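Local coordinates for nuclear RNA export factor 2 (Drosophila melanogaster, PDB 6MRK), which acts in the ovary, in a complex with Piwi and Nxt1, as an effector of cotranscriptional transposon silencing, and may take part in mRNA export, at residues E20-L23 and R24-N28; H33-Y36 and K37-S40; K68-R71 and H72-N75; H107-H110 and S111-T114; M117-G121 and K122-I126. All blocks are in the same frame, centred on the assembly; numbering follows the deposited sequence.

Interaction 1: residues E20-L23 and R24-N28; sequences ENYL and REFEN
Tyr-22 O takes two backbone donors: Phe-26 N at 3.0 Å and, weakly, Glu-25 N. Leu-23 O is shared in the same way. Leu-23 O accepts from Glu-27 N at 3.2 Å and has a weak bond from Phe-26 N. Glu-25 N also reaches Asn-21 O at 3.0 Å. These mostly i-to-i+4 bonds mark the last turns of an alpha helix. On the surface, Arg-24 folds back over the turn before it. Its chain runs extended from CG to NE, side by side with Glu-20 and pointing the same way. Arg-24 NH1 makes a weak, bent bond to Glu-20 O, 3.0 Å long with 129° at the hydrogen. The Glu-20 carboxylate plane stands 75° from the guanidinium plane. Glu-20 OE2 stays 4.2 Å from Arg-24 NH1, beyond a salt bridge, and the attraction is probably weak. On the buried side, Phe-26 CB packs 4.2 Å from Tyr-22 CE1. Tyr-22 OH bonds to Tyr-39 OH, and the Tyr-22 ring meets Phe-160 edge-to-face. Helix 12-27 thus lies over the sheet of the NTF2-like domain. Tyr-22 packs on strand 176-188, while Leu-23 packs on strand 104-119, where Glu-27 OE2 also bonds to His-107 N.

Interaction 2: residues H33-Y36 and K37-S40; sequences HNLY and KYYS
Leu-35 and Tyr-38 carry the apolar part of this turn. The methyl Leu-35 CD2 comes to the edge of the Tyr-38 ring, near its plane, 3.6 Å from Tyr-38 CE2. Leu-35 O meets both tyrosines that follow. Leu-35 O accepts from Tyr-38 N at 3.2 Å in a fairly straight bond (161° at the hydrogen). Leu-35 O also lies in plane at the edge of the Tyr-39 ring, 3.3 Å from Tyr-39 CD2. The first torsion of Lys-37 (chi1 55°) carries its aliphatic chain back past Asn-34 O, with Lys-37 CG 3.6 Å from that oxygen. Along the backbone, Tyr-36 N bonds to His-33 O at 3.1 Å, and a weak bond joins Tyr-39 N to Tyr-36 O. Farther out, helix 12-27 holds the group: Leu-35 packs on Glu-25 and Phe-26, and Tyr-38 meets the Tyr-22 ring. Tyr-36 and Tyr-39 also touch Cys-92 of helix 92-99. The i-to-i+3 backbone bonds are typical of 3-10 turns. Here they shape the link from helix 12-27 to strand 44-49 of the NTF2-like domain.

Interaction 3: residues K68-R71 and H72-N75; sequences KYNR and HARN
His-72 N bonds to Tyr-69 O at 3.1 Å (156° at the hydrogen). Ala-73 N closes a type I beta turn onto Asn-70 O at 2.9 Å (165°). Both bonds are fairly straight at the hydrogen. The turn carries the chain away from helix 59-70, in the NTF2-like domain. Its first residue, Asn-70, also meets the last one through side chains, with Asn-70 OD1 4.2 Å from Ala-73 CB. Several side chains are bonded outside the turn: Asn-70 ND2 weakly to Leu-66 O, one turn back in the helix, and Tyr-69 OH weakly to Asp-134 OD2. Beyond the turn, Arg-74 NH2 reaches Ala-84 O, and Arg-74 NH1 forms a salt bridge with an acidic side chain of the other protein chain. Asn-75 bonds to the backbone of that chain through both ND2 and OD1. At the edge of the His-72 ring, near its plane, Lys-68 O lies 3.5 Å from His-72 CD2. On the surface, Arg-71 and His-72 lie side by side, pointing the same way. With chi1 at 54°, the Arg-71 chain swings over one face of the His-72 ring. In this CH-pi contact, Arg-71 CG is 3.9 Å from the His-72 ring centroid.

Interaction 4: residues H107-H110 and S111-T114; sequences HDFH and SLQT
Asp-108 O accepts two hydrogen bonds from Ser-111. Ser-111 OG donates to Asp-108 O at 2.7 Å, in the carbonyl plane. Ser-111 N donates to Asp-108 O at 2.9 Å. Ser-111 OG lies between its own backbone N and carbonyl carbon (chi1 81°), which turns it back to Asp-108 O. It bonds also to Leu-131 N on the adjacent strand. Two weaker bonds add to these: Leu-112 N to Phe-109 O at 3.5 Å, and His-110 N to Asp-108 OD1 at 3.3 Å. Together they close a short helix-like loop that interrupts strand 104-119, in the hairpin with strand 123-135. The apolar contact is between Phe-109 and Leu-112, whose side chains lie side by side and point the same way. Leu-112 CD1 comes to 3.5 Å from Phe-109 CD2. Leu-112 also touches Val-128. The Phe-109 ring makes a cation-pi contact with Arg-24 of helix 12-27.

Interaction 5: residues M117-G121 and K122-I126; sequences MHYNG and KGAVI
Asn-120 turns its amide over the hairpin loop and binds the strand that follows. A chi1 of 60° folds the side chain inward across the loop. This brings Asn-120 OD1 to Gly-123 N at 3.3 Å and, in a weak bond, to Lys-122 N at 3.0 Å. Asn-120 N closes the loop onto Gly-123 O at 2.8 Å, with 164° at the hydrogen. His-118 and Val-125 form a hydrogen-bonded antiparallel pair and share one face of the sheet. Their side chains lie side by side, pointing the same way, with Val-125 CG2 3.3 Å from His-118 ND1. Apolar side chains of the other protein chain pack on both. Tyr-119 and Ala-124, a non-hydrogen-bonded pair, share the other face. Tyr-119 CG is anti to its backbone N (chi1 179°), and the ring meets Ala-124 CB with its edge, at Tyr-119 CD1, 4.1 Å away. The hairpin joins strands 104-119 and 123-135. Strand 152-166 pairs with the second of these, and Ile-126 packs on helix 12-27.

In the fold
All five interactions are local and follow one another along the chain within one NTF2-like domain. Interaction 1, on helix 12-27, is the hub. It touches interaction 2 and interaction 4, with centres about 12 Å away in each case. Those two lie on opposite sides of the chain's centre, their own centres about 22 Å apart. Interactions 4 and 5 both use strand 104-119: one interrupts it, the other turns it into strand 123-135, and their centres are about 21 Å apart. Interaction 3, at the end of helix 59-70, is about 28 Å from interaction 5 between centres. Residues of interactions 3, 4 and 5 also reach the other protein chain, consistent with an NTF2-like domain that pairs with Nxt1.

Interaction 1: residues E20-L23 and R24-N28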
loop_
_atom_site.group_PDB
_atom_site.type_symbol
_atom_site.label_atom_id
_atom_site.label_comp_id
_atom_site.label_asym_id
_atom_site.label_seq_id
_atom_site.Cartn_x
_atom_site.Cartn_y
_atom_site.Cartn_z
ATOM N N GLU A 20 5.167 -10.212 10.365
ATOM C CA GLU A 20 6.011 -11.414 10.186
ATOM C C GLU A 20 5.238 -12.689 10.551
ATOM O O GLU A 20 5.698 -13.746 10.137
ATOM C CB GLU A 20 7.327 -11.259 10.955
ATOM C CG GLU A 20 8.195 -10.127 10.412
ATOM C CD GLU A 20 9.459 -9.788 11.191
ATOM O OE1 GLU A 20 9.996 -8.674 10.971
ATOM O OE2 GLU A 20 9.904 -10.627 12.010
ATOM N N ASN A 21 4.105 -12.630 11.243
ATOM C CA ASN A 21 3.254 -13.839 11.436
ATOM C C ASN A 21 2.285 -13.960 10.255
ATOM O O ASN A 21 2.197 -15.047 9.653
ATOM C CB ASN A 21 2.509 -13.835 12.775
ATOM C CG ASN A 21 3.396 -14.234 13.938
ATOM O OD1 ASN A 21 4.310 -15.039 13.787
ATOM N ND2 ASN A 21 3.155 -13.664 15.101
ATOM N N TYR A 22 1.578 -12.878 9.940
ATOM C CA TYR A 22 0.652 -12.772 8.784
ATOM C C TYR A 22 1.336 -13.194 7.474
ATOM O O TYR A 22 0.741 -13.951 6.723
ATOM C CB TYR A 22 0.152 -11.336 8.608
ATOM C CG TYR A 22 -0.724 -11.229 7.398
ATOM C CD1 TYR A 22 -0.165 -11.180 6.132
ATOM C CD2 TYR A 22 -2.097 -11.329 7.509
ATOM C CE1 TYR A 22 -0.956 -11.169 4.995
ATOM C CE2 TYR A 22 -2.907 -11.316 6.384
ATOM C CZ TYR A 22 -2.336 -11.235 5.117
ATOM O OH TYR A 22 -3.106 -11.202 3.981
ATOM N N LEU A 23 2.520 -12.655 7.169
ATOM C CA LEU A 23 3.296 -13.005 5.949
ATOM C C LEU A 23 3.624 -14.498 5.964
ATOM O O LEU A 23 3.383 -15.162 4.950
ATOM C CB LEU A 23 4.572 -12.160 5.887
ATOM C CG LEU A 23 4.509 -10.927 4.989
ATOM C CD1 LEU A 23 3.119 -10.346 4.913
ATOM C CD2 LEU A 23 5.470 -9.860 5.458
ATOM N N ARG A 24 4.153 -15.023 7.069
ATOM C CA ARG A 24 4.510 -16.459 7.146
ATOM C C ARG A 24 3.270 -17.313 6.881
ATOM O O ARG A 24 3.427 -18.367 6.275
ATOM C CB ARG A 24 5.142 -16.807 8.489
ATOM C CG ARG A 24 6.658 -16.666 8.490
ATOM C CD ARG A 24 7.208 -16.622 9.908
ATOM N NE ARG A 24 8.615 -16.219 10.023
ATOM C CZ ARG A 24 9.080 -15.202 10.760
ATOM N NH1 ARG A 24 8.263 -14.434 11.464
ATOM N NH2 ARG A 24 10.380 -14.959 10.795
ATOM N N GLU A 25 2.088 -16.883 7.311
ATOM C CA GLU A 25 0.859 -17.709 7.216
ATOM C C GLU A 25 0.190 -17.557 5.849
ATOM O O GLU A 25 -0.646 -18.415 5.526
ATOM C CB GLU A 25 -0.113 -17.317 8.315
ATOM C CG GLU A 25 -1.248 -18.302 8.485
ATOM C CD GLU A 25 -1.893 -18.218 9.863
ATOM O OE1 GLU A 25 -1.445 -17.370 10.688
ATOM O OE2 GLU A 25 -2.838 -18.993 10.116
ATOM N N PHE A 26 0.498 -16.496 5.095
ATOM C CA PHE A 26 0.024 -16.310 3.702
ATOM C C PHE A 26 0.800 -17.281 2.816
ATOM O O PHE A 26 0.213 -17.823 1.879
ATOM C CB PHE A 26 0.196 -14.861 3.234
ATOM C CG PHE A 26 -0.275 -14.621 1.824
ATOM C CD1 PHE A 26 -1.615 -14.397 1.561
ATOM C CD2 PHE A 26 0.611 -14.651 0.753
ATOM C CE1 PHE A 26 -2.065 -14.202 0.263
ATOM C CE2 PHE A 26 0.163 -14.442 -0.545
ATOM C CZ PHE A 26 -1.177 -14.223 -0.786
ATOM N N GLU A 27 2.070 -17.508 3.159
ATOM C CA GLU A 27 3.090 -18.240 2.352
ATOM C C GLU A 27 2.498 -19.524 1.770
ATOM O O GLU A 27 2.400 -19.615 0.524
ATOM C CB GLU A 27 4.359 -18.505 3.177
ATOM C CG GLU A 27 5.194 -17.242 3.366
ATOM C CD GLU A 27 6.671 -17.389 3.680
ATOM O OE1 GLU A 27 7.103 -18.508 4.027
ATOM O OE2 GLU A 27 7.388 -16.365 3.582
ATOM N N ASN A 28 2.133 -20.481 2.622
ATOM C CA ASN A 28 1.608 -21.793 2.163
ATOM C C ASN A 28 0.117 -21.627 1.852
ATOM O O ASN A 28 -0.669 -21.369 2.788
ATOM C CB ASN A 28 1.921 -22.912 3.158
ATOM C CG ASN A 28 1.536 -24.282 2.647
ATOM O OD1 ASN A 28 0.785 -24.401 1.685
ATOM N ND2 ASN A 28 2.041 -25.316 3.295
#

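Interaction 2: residues H33-Y36 and K37-S40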
loop_
_atom_site.group_PDB
_atom_site.type_symbol
_atom_site.label_atom_id
_atom_site.label_comp_id
_atom_site.label_asym_id
_atom_site.label_seq_id
_atom_site.Cartn_x
_atom_site.Cartn_y
_atom_site.Cartn_z
ATOM N N HIS A 33 -6.395 -20.174 4.021
ATOM C CA HIS A 33 -7.795 -19.924 4.461
ATOM C C HIS A 33 -7.825 -19.412 5.913
ATOM O O HIS A 33 -8.811 -18.739 6.287
ATOM C CB HIS A 33 -8.651 -21.195 4.311
ATOM C CG HIS A 33 -8.213 -22.382 5.118
ATOM N ND1 HIS A 33 -7.153 -23.183 4.740
ATOM C CD2 HIS A 33 -8.700 -22.926 6.252
ATOM C CE1 HIS A 33 -6.992 -24.156 5.611
ATOM N NE2 HIS A 33 -7.933 -24.022 6.551
ATOM N N ASN A 34 -6.798 -19.732 6.710
ATOM C CA ASN A 34 -6.749 -19.441 8.165
ATOM C C ASN A 34 -6.480 -17.959 8.413
ATOM O O ASN A 34 -6.361 -17.580 9.589
ATOM C CB ASN A 34 -5.703 -20.298 8.879
ATOM C CG ASN A 34 -6.167 -21.724 9.059
ATOM O OD1 ASN A 34 -7.309 -21.960 9.450
ATOM N ND2 ASN A 34 -5.297 -22.673 8.742
ATOM N N LEU A 35 -6.388 -17.152 7.359
ATOM C CA LEU A 35 -6.273 -15.679 7.490
ATOM C C LEU A 35 -7.675 -15.088 7.583
ATOM O O LEU A 35 -7.772 -13.862 7.651
ATOM C CB LEU A 35 -5.523 -15.101 6.289
ATOM C CG LEU A 35 -4.139 -15.688 6.027
ATOM C CD1 LEU A 35 -3.615 -15.247 4.672
ATOM C CD2 LEU A 35 -3.171 -15.296 7.123
ATOM N N TYR A 36 -8.711 -15.927 7.576
ATOM C CA TYR A 36 -10.123 -15.472 7.653
ATOM C C TYR A 36 -10.278 -14.629 8.925
ATOM O O TYR A 36 -11.109 -13.706 8.921
ATOM C CB TYR A 36 -11.105 -16.653 7.574
ATOM C CG TYR A 36 -12.562 -16.248 7.601
ATOM C CD1 TYR A 36 -13.158 -15.605 6.522
ATOM C CD2 TYR A 36 -13.338 -16.467 8.730
ATOM C CE1 TYR A 36 -14.483 -15.203 6.562
ATOM C CE2 TYR A 36 -14.667 -16.081 8.784
ATOM C CZ TYR A 36 -15.236 -15.441 7.700
ATOM O OH TYR A 36 -16.544 -15.072 7.757
ATOM N N LYS A 37 -9.461 -14.903 9.950
ATOM C CA LYS A 37 -9.588 -14.300 11.305
ATOM C C LYS A 37 -9.252 -12.813 11.285
ATOM O O LYS A 37 -9.763 -12.125 12.143
ATOM C CB LYS A 37 -8.686 -14.992 12.329
ATOM C CG LYS A 37 -7.216 -15.057 11.953
ATOM C CD LYS A 37 -6.295 -15.436 13.093
ATOM C CE LYS A 37 -5.058 -16.162 12.611
ATOM N NZ LYS A 37 -4.496 -17.018 13.675
ATOM N N TYR A 38 -8.407 -12.329 10.382
ATOM C CA TYR A 38 -7.955 -10.910 10.417
ATOM C C TYR A 38 -8.994 -9.996 9.783
ATOM O O TYR A 38 -8.968 -8.792 10.040
ATOM C CB TYR A 38 -6.675 -10.654 9.623
ATOM C CG TYR A 38 -5.454 -11.376 10.114
ATOM C CD1 TYR A 38 -4.741 -10.934 11.213
ATOM C CD2 TYR A 38 -5.011 -12.511 9.469
ATOM C CE1 TYR A 38 -3.618 -11.616 11.656
ATOM C CE2 TYR A 38 -3.894 -13.203 9.898
ATOM C CZ TYR A 38 -3.190 -12.744 10.984
ATOM O OH TYR A 38 -2.097 -13.447 11.375
ATOM N N TYR A 39 -9.814 -10.546 8.899
ATOM C CA TYR A 39 -10.680 -9.747 8.002
ATOM C C TYR A 39 -12.047 -9.669 8.664
ATOM O O TYR A 39 -12.353 -10.435 9.576
ATOM C CB TYR A 39 -10.654 -10.311 6.572
ATOM C CG TYR A 39 -9.324 -10.152 5.879
ATOM C CD1 TYR A 39 -9.025 -8.997 5.176
ATOM C CD2 TYR A 39 -8.349 -11.131 5.960
ATOM C CE1 TYR A 39 -7.796 -8.820 4.553
ATOM C CE2 TYR A 39 -7.115 -10.973 5.340
ATOM C CZ TYR A 39 -6.837 -9.812 4.637
ATOM O OH TYR A 39 -5.625 -9.642 4.042
ATOM N N SER A 40 -12.837 -8.710 8.236
ATOM C CA SER A 40 -14.174 -8.477 8.804
ATOM C C SER A 40 -15.143 -8.228 7.651
ATOM O O SER A 40 -14.712 -8.221 6.493
ATOM C CB SER A 40 -14.128 -7.341 9.747
ATOM O OG SER A 40 -14.388 -6.151 9.037
#

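Interaction 3: residues K68-R71 and H72-N75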
loop_
_atom_site.group_PDB
_atom_site.type_symbol
_atom_site.label_atom_id
_atom_site.label_comp_id
_atom_site.label_asym_id
_atom_site.label_seq_id
_atom_site.Cartn_x
_atom_site.Cartn_y
_atom_site.Cartn_z
ATOM N N LYS A 68 -1.478 -14.881 -12.917
ATOM C CA LYS A 68 -2.101 -15.403 -11.679
ATOM C C LYS A 68 -2.529 -14.222 -10.804
ATOM O O LYS A 68 -3.544 -14.352 -10.088
ATOM C CB LYS A 68 -1.122 -16.311 -10.931
ATOM C CG LYS A 68 -0.627 -17.513 -11.716
ATOM C CD LYS A 68 -1.663 -18.594 -11.903
ATOM C CE LYS A 68 -1.139 -19.732 -12.761
ATOM N NZ LYS A 68 -2.210 -20.369 -13.567
ATOM N N TYR A 69 -1.756 -13.132 -10.847
ATOM C CA TYR A 69 -2.005 -11.861 -10.117
ATOM C C TYR A 69 -2.843 -10.938 -10.998
ATOM O O TYR A 69 -3.851 -10.395 -10.525
ATOM C CB TYR A 69 -0.697 -11.158 -9.739
ATOM C CG TYR A 69 0.194 -11.988 -8.855
ATOM C CD1 TYR A 69 -0.043 -12.081 -7.492
ATOM C CD2 TYR A 69 1.244 -12.726 -9.392
ATOM C CE1 TYR A 69 0.755 -12.872 -6.682
ATOM C CE2 TYR A 69 2.045 -13.529 -8.594
ATOM C CZ TYR A 69 1.805 -13.595 -7.229
ATOM O OH TYR A 69 2.605 -14.357 -6.416
ATOM N N ASN A 70 -2.417 -10.785 -12.249
ATOM C CA ASN A 70 -3.023 -9.841 -13.221
ATOM C C ASN A 70 -4.520 -10.105 -13.398
ATOM O O ASN A 70 -5.282 -9.118 -13.544
ATOM C CB ASN A 70 -2.343 -9.904 -14.584
ATOM C CG ASN A 70 -1.337 -8.789 -14.738
ATOM O OD1 ASN A 70 -1.701 -7.616 -14.646
ATOM N ND2 ASN A 70 -0.078 -9.139 -14.945
ATOM N N ARG A 71 -4.944 -11.367 -13.418
ATOM C CA ARG A 71 -6.367 -11.689 -13.709
ATOM C C ARG A 71 -7.277 -11.026 -12.670
ATOM O O ARG A 71 -8.480 -10.926 -12.941
ATOM C CB ARG A 71 -6.632 -13.195 -13.764
ATOM C CG ARG A 71 -6.186 -13.968 -12.534
ATOM C CD ARG A 71 -6.891 -15.301 -12.473
ATOM N NE ARG A 71 -6.601 -16.085 -13.674
ATOM C CZ ARG A 71 -6.020 -17.289 -13.714
ATOM N NH1 ARG A 71 -5.641 -17.917 -12.607
ATOM N NH2 ARG A 71 -5.840 -17.868 -14.889
ATOM N N HIS A 72 -6.726 -10.576 -11.543
ATOM C CA HIS A 72 -7.482 -9.955 -10.427
ATOM C C HIS A 72 -7.093 -8.490 -10.241
ATOM O O HIS A 72 -7.705 -7.827 -9.363
ATOM C CB HIS A 72 -7.179 -10.688 -9.121
ATOM C CG HIS A 72 -7.509 -12.140 -9.142
ATOM N ND1 HIS A 72 -8.817 -12.590 -9.209
ATOM C CD2 HIS A 72 -6.719 -13.232 -9.079
ATOM C CE1 HIS A 72 -8.818 -13.905 -9.207
ATOM N NE2 HIS A 72 -7.540 -14.322 -9.123
ATOM N N ALA A 73 -6.097 -8.003 -10.988
ATOM C CA ALA A 73 -5.443 -6.712 -10.692
ATOM C C ALA A 73 -6.408 -5.581 -11.032
ATOM O O ALA A 73 -7.340 -5.800 -11.808
ATOM C CB ALA A 73 -4.132 -6.585 -11.415
ATOM N N ARG A 74 -6.190 -4.442 -10.394
ATOM C CA ARG A 74 -7.034 -3.235 -10.481
ATOM C C ARG A 74 -6.139 -2.074 -10.883
ATOM O O ARG A 74 -4.976 -2.024 -10.454
ATOM C CB ARG A 74 -7.678 -2.972 -9.124
ATOM C CG ARG A 74 -8.877 -2.044 -9.169
ATOM C CD ARG A 74 -9.158 -1.482 -7.792
ATOM N NE ARG A 74 -10.256 -0.521 -7.769
ATOM C CZ ARG A 74 -10.303 0.566 -7.006
ATOM N NH1 ARG A 74 -9.295 0.864 -6.205
ATOM N NH2 ARG A 74 -11.345 1.377 -7.064
ATOM N N ASN A 75 -6.668 -1.168 -11.683
ATOM C CA ASN A 75 -5.901 0.019 -12.112
ATOM C C ASN A 75 -6.900 1.037 -12.664
ATOM O O ASN A 75 -7.683 0.680 -13.565
ATOM C CB ASN A 75 -4.789 -0.398 -13.069
ATOM C CG ASN A 75 -3.875 0.743 -13.445
ATOM O OD1 ASN A 75 -4.069 1.885 -13.024
ATOM N ND2 ASN A 75 -2.871 0.434 -14.242
#

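Interaction 4: residues H107-H110 and S111-T114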
loop_
_atom_site.group_PDB
_atom_site.type_symbol
_atom_site.label_atom_id
_atom_site.label_comp_id
_atom_site.label_asym_id
_atom_site.label_seq_id
_atom_site.Cartn_x
_atom_site.Cartn_y
_atom_site.Cartn_z
ATOM N N HIS A 107 8.410 -15.380 1.262
ATOM C CA HIS A 107 8.966 -14.014 1.416
ATOM C C HIS A 107 10.433 -14.111 1.843
ATOM O O HIS A 107 10.759 -14.988 2.653
ATOM C CB HIS A 107 8.146 -13.202 2.426
ATOM C CG HIS A 107 6.692 -13.137 2.130
ATOM N ND1 HIS A 107 5.855 -14.201 2.374
ATOM C CD2 HIS A 107 5.922 -12.130 1.663
ATOM C CE1 HIS A 107 4.624 -13.866 2.047
ATOM N NE2 HIS A 107 4.630 -12.590 1.610
ATOM N N ASP A 108 11.272 -13.199 1.360
ATOM C CA ASP A 108 12.671 -13.035 1.835
ATOM C C ASP A 108 12.651 -12.019 2.986
ATOM O O ASP A 108 12.726 -10.819 2.729
ATOM C CB ASP A 108 13.591 -12.665 0.667
ATOM C CG ASP A 108 15.023 -12.314 1.058
ATOM O OD1 ASP A 108 15.341 -12.351 2.260
ATOM O OD2 ASP A 108 15.810 -11.975 0.155
ATOM N N PHE A 109 12.564 -12.478 4.228
ATOM C CA PHE A 109 12.317 -11.600 5.399
ATOM C C PHE A 109 13.468 -10.631 5.618
ATOM O O PHE A 109 13.233 -9.565 6.178
ATOM C CB PHE A 109 12.061 -12.429 6.655
ATOM C CG PHE A 109 10.643 -12.931 6.687
ATOM C CD1 PHE A 109 10.289 -14.124 6.075
ATOM C CD2 PHE A 109 9.648 -12.144 7.231
ATOM C CE1 PHE A 109 8.969 -14.537 6.060
ATOM C CE2 PHE A 109 8.329 -12.564 7.216
ATOM C CZ PHE A 109 7.991 -13.750 6.623
ATOM N N HIS A 110 14.669 -11.001 5.195
ATOM C CA HIS A 110 15.873 -10.128 5.253
ATOM C C HIS A 110 15.691 -8.897 4.356
ATOM O O HIS A 110 16.403 -7.906 4.564
ATOM C CB HIS A 110 17.121 -10.903 4.819
ATOM C CG HIS A 110 17.677 -11.807 5.867
ATOM N ND1 HIS A 110 18.967 -12.318 5.788
ATOM C CD2 HIS A 110 17.139 -12.297 7.007
ATOM C CE1 HIS A 110 19.197 -13.082 6.837
ATOM N NE2 HIS A 110 18.088 -13.091 7.600
ATOM N N SER A 111 14.801 -8.964 3.366
ATOM C CA SER A 111 14.710 -7.954 2.283
ATOM C C SER A 111 13.701 -6.872 2.661
ATOM O O SER A 111 13.608 -5.881 1.918
ATOM C CB SER A 111 14.360 -8.604 0.970
ATOM O OG SER A 111 12.967 -8.864 0.865
ATOM N N LEU A 112 13.005 -7.049 3.783
ATOM C CA LEU A 112 11.757 -6.308 4.057
ATOM C C LEU A 112 12.074 -4.928 4.606
ATOM O O LEU A 112 12.789 -4.855 5.607
ATOM C CB LEU A 112 10.908 -7.065 5.077
ATOM C CG LEU A 112 10.323 -8.395 4.613
ATOM C CD1 LEU A 112 9.435 -8.947 5.711
ATOM C CD2 LEU A 112 9.551 -8.260 3.298
ATOM N N GLN A 113 11.457 -3.905 4.018
ATOM C CA GLN A 113 11.511 -2.517 4.523
ATOM C C GLN A 113 10.114 -2.120 4.983
ATOM O O GLN A 113 9.161 -2.319 4.218
ATOM C CB GLN A 113 12.101 -1.600 3.462
ATOM C CG GLN A 113 13.598 -1.819 3.325
ATOM C CD GLN A 113 14.229 -1.005 2.227
ATOM O OE1 GLN A 113 14.994 -0.074 2.482
ATOM N NE2 GLN A 113 13.914 -1.369 0.994
ATOM N N THR A 114 10.052 -1.586 6.202
ATOM C CA THR A 114 8.854 -1.368 7.038
ATOM C C THR A 114 8.587 0.135 7.074
ATOM O O THR A 114 9.541 0.925 7.095
ATOM C CB THR A 114 9.109 -2.018 8.406
ATOM O OG1 THR A 114 8.368 -3.229 8.311
ATOM C CG2 THR A 114 8.719 -1.197 9.624
#

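Interaction 5: residues M117-G121 and K122-I126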
loop_
_atom_site.group_PDB
_atom_site.type_symbol
_atom_site.label_atom_id
_atom_site.label_comp_id
_atom_site.label_asym_id
_atom_site.label_seq_id
_atom_site.Cartn_x
_atom_site.Cartn_y
_atom_site.Cartn_z
ATOM N N MET A 117 2.984 4.047 9.944
ATOM C CA MET A 117 2.657 5.447 9.586
ATOM C C MET A 117 1.663 6.037 10.584
ATOM O O MET A 117 1.676 7.264 10.722
ATOM C CB MET A 117 2.071 5.529 8.177
ATOM C CG MET A 117 2.944 4.856 7.121
ATOM S SD MET A 117 4.474 5.734 6.659
ATOM C CE MET A 117 3.897 7.425 6.508
ATOM N N HIS A 118 0.816 5.216 11.213
ATOM C CA HIS A 118 -0.090 5.621 12.320
ATOM C C HIS A 118 -0.086 4.528 13.372
ATOM O O HIS A 118 0.140 3.364 13.026
ATOM C CB HIS A 118 -1.504 5.890 11.834
ATOM C CG HIS A 118 -1.526 6.927 10.769
ATOM N ND1 HIS A 118 -2.415 6.888 9.704
ATOM C CD2 HIS A 118 -0.735 8.000 10.565
ATOM C CE1 HIS A 118 -2.185 7.912 8.906
ATOM N NE2 HIS A 118 -1.158 8.615 9.420
ATOM N N TYR A 119 -0.295 4.903 14.622
ATOM C CA TYR A 119 -0.417 3.922 15.714
ATOM C C TYR A 119 -1.075 4.577 16.915
ATOM O O TYR A 119 -0.535 5.552 17.404
ATOM C CB TYR A 119 0.952 3.365 16.070
ATOM C CG TYR A 119 0.919 2.380 17.203
ATOM C CD1 TYR A 119 0.666 1.044 16.983
ATOM C CD2 TYR A 119 1.146 2.792 18.501
ATOM C CE1 TYR A 119 0.665 0.133 18.027
ATOM C CE2 TYR A 119 1.141 1.903 19.559
ATOM C CZ TYR A 119 0.905 0.564 19.321
ATOM O OH TYR A 119 0.910 -0.302 20.376
ATOM N N ASN A 120 -2.199 4.025 17.357
ATOM C CA ASN A 120 -2.873 4.445 18.607
ATOM C C ASN A 120 -3.663 3.248 19.177
ATOM O O ASN A 120 -3.321 2.091 18.870
ATOM C CB ASN A 120 -3.624 5.775 18.388
ATOM C CG ASN A 120 -4.715 5.785 17.332
ATOM O OD1 ASN A 120 -5.486 4.845 17.187
ATOM N ND2 ASN A 120 -4.830 6.889 16.615
ATOM N N GLY A 121 -4.644 3.519 20.040
ATOM C CA GLY A 121 -5.522 2.520 20.676
ATOM C C GLY A 121 -6.555 1.986 19.703
ATOM O O GLY A 121 -6.911 0.817 19.835
ATOM N N LYS A 122 -7.035 2.814 18.775
ATOM C CA LYS A 122 -7.931 2.389 17.667
ATOM C C LYS A 122 -7.190 1.442 16.702
ATOM O O LYS A 122 -7.813 0.456 16.298
ATOM C CB LYS A 122 -8.473 3.603 16.906
ATOM C CG LYS A 122 -9.492 4.454 17.648
ATOM C CD LYS A 122 -9.350 5.943 17.352
ATOM C CE LYS A 122 -9.485 6.291 15.879
ATOM N NZ LYS A 122 -8.806 7.569 15.539
ATOM N N GLY A 123 -5.942 1.727 16.303
ATOM C CA GLY A 123 -5.171 0.802 15.440
ATOM C C GLY A 123 -3.926 1.404 14.811
ATOM O O GLY A 123 -3.241 2.222 15.446
ATOM N N ALA A 124 -3.624 0.987 13.587
ATOM C CA ALA A 124 -2.375 1.377 12.903
ATOM C C ALA A 124 -2.501 1.281 11.380
ATOM O O ALA A 124 -3.436 0.666 10.866
ATOM C CB ALA A 124 -1.243 0.522 13.410
ATOM N N VAL A 125 -1.558 1.930 10.708
ATOM C CA VAL A 125 -1.306 1.828 9.249
ATOM C C VAL A 125 0.116 1.306 9.110
ATOM O O VAL A 125 1.000 1.896 9.731
ATOM C CB VAL A 125 -1.467 3.196 8.573
ATOM C CG1 VAL A 125 -1.153 3.124 7.084
ATOM C CG2 VAL A 125 -2.851 3.759 8.826
ATOM N N ILE A 126 0.327 0.237 8.358
ATOM C CA ILE A 126 1.665 -0.409 8.305
ATOM C C ILE A 126 1.943 -0.933 6.897
ATOM O O ILE A 126 1.117 -1.628 6.328
ATOM C CB ILE A 126 1.789 -1.474 9.407
ATOM C CG1 ILE A 126 2.839 -2.529 9.074
ATOM C CG2 ILE A 126 0.458 -2.120 9.714
ATOM C CD1 ILE A 126 3.356 -3.232 10.306
#